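Local coordinates for histidinol-phosphatase (Listeria monocytogenes serotype 4b str. H7858, PDB 6NLR), which probably hydrolyses histidinol phosphate to histidinol and phosphate in histidine biosynthesis, using a three-metal centre, at residues G91-Y96 / M179-L184. Numbering follows the deposited sequence.
Sequences GFEVDY and MGHISL. With MN (manganese (II) ion), chain E; CO (cobalt (II) ion), chain F.
The H181 ring and the E93 carboxylate meet at a manganese ion, their planes 65° apart. L184 CD1 sits over the centre of one face of the H181 ring, 4.1 Å above its plane. Water 2 lies in the ring plane at its edge. E93 OE2 approaches the ring obliquely. This is part of the trinuclear metal centre of a PHP domain, a fold related to the TIM barrel. E93 comes from strand 87-95, and H181 from the loop after strand 178-179. E93 OE2 and H181 NE2 each bind the manganese at 2.1 Å. They lie 3.1 Å apart as fellow ligands, with no hydrogen bond between them. H123 completes the protein ligands of this ion, and its ND1 is held by D95 OD1. E93 CG is anti to the backbone N (chi1 -171°) and the chain runs on extended (chi2 -180°), which carries the carboxylate from the strand to the metals. There it bridges two ions: OE1 binds cobalt at 2.2 Å, alongside H6, H8 and D258. The H181 backbone N donates a hydrogen bond to D222 OD2. Water 2 O lies 2.2 Å from cobalt. S121 OG also hydrogen-bonds to E93 OE2, a second-shell hold on the bridging group.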
# COMPACT_ATOMS: atom_id res chain seq x y z
N GLY A 91 -12.68 -3.73 0.86
CA GLY A 91 -12.29 -2.59 1.69
C GLY A 91 -11.51 -1.59 0.88
O GLY A 91 -11.76 -1.47 -0.35
N PHE A 92 -10.62 -0.87 1.54
CA PHE A 92 -9.82 0.20 0.90
C PHE A 92 -8.36 0.03 1.24
O PHE A 92 -8.01 -0.46 2.35
CB PHE A 92 -10.29 1.56 1.41
CG PHE A 92 -11.73 1.86 1.07
CD1 PHE A 92 -12.08 2.22 -0.23
CD2 PHE A 92 -12.72 1.73 2.03
CE1 PHE A 92 -13.41 2.46 -0.56
CE2 PHE A 92 -14.03 2.02 1.70
CZ PHE A 92 -14.37 2.39 0.42
N GLU A 93 -7.52 0.46 0.30
CA GLU A 93 -6.16 0.94 0.58
C GLU A 93 -6.34 2.40 1.00
O GLU A 93 -6.63 3.26 0.12
CB GLU A 93 -5.22 0.79 -0.60
CG GLU A 93 -3.78 1.08 -0.19
CD GLU A 93 -2.75 0.96 -1.30
OE1 GLU A 93 -3.17 0.66 -2.43
OE2 GLU A 93 -1.55 1.16 -1.01
N VAL A 94 -6.24 2.64 2.30
CA VAL A 94 -6.47 3.96 2.93
C VAL A 94 -5.14 4.69 2.97
O VAL A 94 -4.19 4.16 3.54
CB VAL A 94 -7.10 3.79 4.32
CG1 VAL A 94 -7.39 5.13 4.95
CG2 VAL A 94 -8.37 2.94 4.24
N ASP A 95 -5.08 5.88 2.38
CA ASP A 95 -3.91 6.78 2.52
C ASP A 95 -3.85 7.23 3.98
O ASP A 95 -4.88 7.71 4.52
CB ASP A 95 -4.00 7.98 1.58
CG ASP A 95 -3.46 7.64 0.22
OD1 ASP A 95 -2.22 7.75 0.03
OD2 ASP A 95 -4.27 7.20 -0.61
N TYR A 96 -2.68 7.08 4.60
CA TYR A 96 -2.31 7.86 5.79
C TYR A 96 -1.88 9.25 5.28
O TYR A 96 -0.85 9.36 4.56
CB TYR A 96 -1.27 7.17 6.67
CG TYR A 96 -1.03 7.97 7.92
CD1 TYR A 96 -2.01 8.07 8.90
CD2 TYR A 96 0.12 8.73 8.08
CE1 TYR A 96 -1.84 8.86 10.02
CE2 TYR A 96 0.32 9.50 9.21
CZ TYR A 96 -0.67 9.57 10.17
OH TYR A 96 -0.48 10.34 11.27
N MSE A 179 -0.37 -2.85 7.46
CA MSE A 179 0.35 -1.69 6.97
C MSE A 179 0.88 -2.02 5.58
O MSE A 179 1.55 -3.03 5.40
CB MSE A 179 1.51 -1.31 7.90
CG MSE A 179 1.12 -1.14 9.37
SE MSE A 179 -0.14 0.37 9.67
CE MSE A 179 -1.86 -0.59 9.86
N GLY A 180 0.59 -1.13 4.62
CA GLY A 180 0.93 -1.32 3.23
C GLY A 180 2.41 -1.10 2.92
O GLY A 180 3.00 -0.16 3.47
N HIS A 181 2.96 -1.96 2.06
CA HIS A 181 4.33 -1.88 1.46
C HIS A 181 5.26 -0.94 2.24
O HIS A 181 5.58 0.13 1.71
CB HIS A 181 4.20 -1.46 -0.02
CG HIS A 181 3.21 -0.37 -0.30
ND1 HIS A 181 3.24 0.85 0.38
CD2 HIS A 181 2.18 -0.30 -1.19
CE1 HIS A 181 2.27 1.63 -0.10
NE2 HIS A 181 1.59 0.95 -1.06
N ILE A 182 5.79 -1.37 3.40
CA ILE A 182 6.50 -0.43 4.33
C ILE A 182 7.96 -0.13 3.91
O ILE A 182 8.70 0.38 4.78
CB ILE A 182 6.45 -0.90 5.79
CG1 ILE A 182 7.17 -2.23 6.00
CG2 ILE A 182 5.03 -0.90 6.30
CD1 ILE A 182 7.54 -2.48 7.46
N SER A 183 8.37 -0.37 2.68
CA SER A 183 9.68 0.13 2.17
C SER A 183 9.47 0.80 0.80
O SER A 183 10.36 0.64 -0.09
CB SER A 183 10.70 -0.98 2.11
OG SER A 183 10.26 -2.01 1.22
N LEU A 184 8.36 1.52 0.64
CA LEU A 184 7.98 2.15 -0.65
C LEU A 184 9.02 3.22 -1.04
O LEU A 184 9.09 3.57 -2.22
CB LEU A 184 6.58 2.77 -0.56
CG LEU A 184 6.00 3.23 -1.91
CD1 LEU A 184 5.66 2.02 -2.78
CD2 LEU A 184 4.75 4.07 -1.69
MN MN E . 0.01 1.71 -2.27
CO CO F . -2.16 -0.73 -3.75
O HOH W 1 1.92 2.10 -3.54
O HOH W 2 -0.25 0.09 -3.01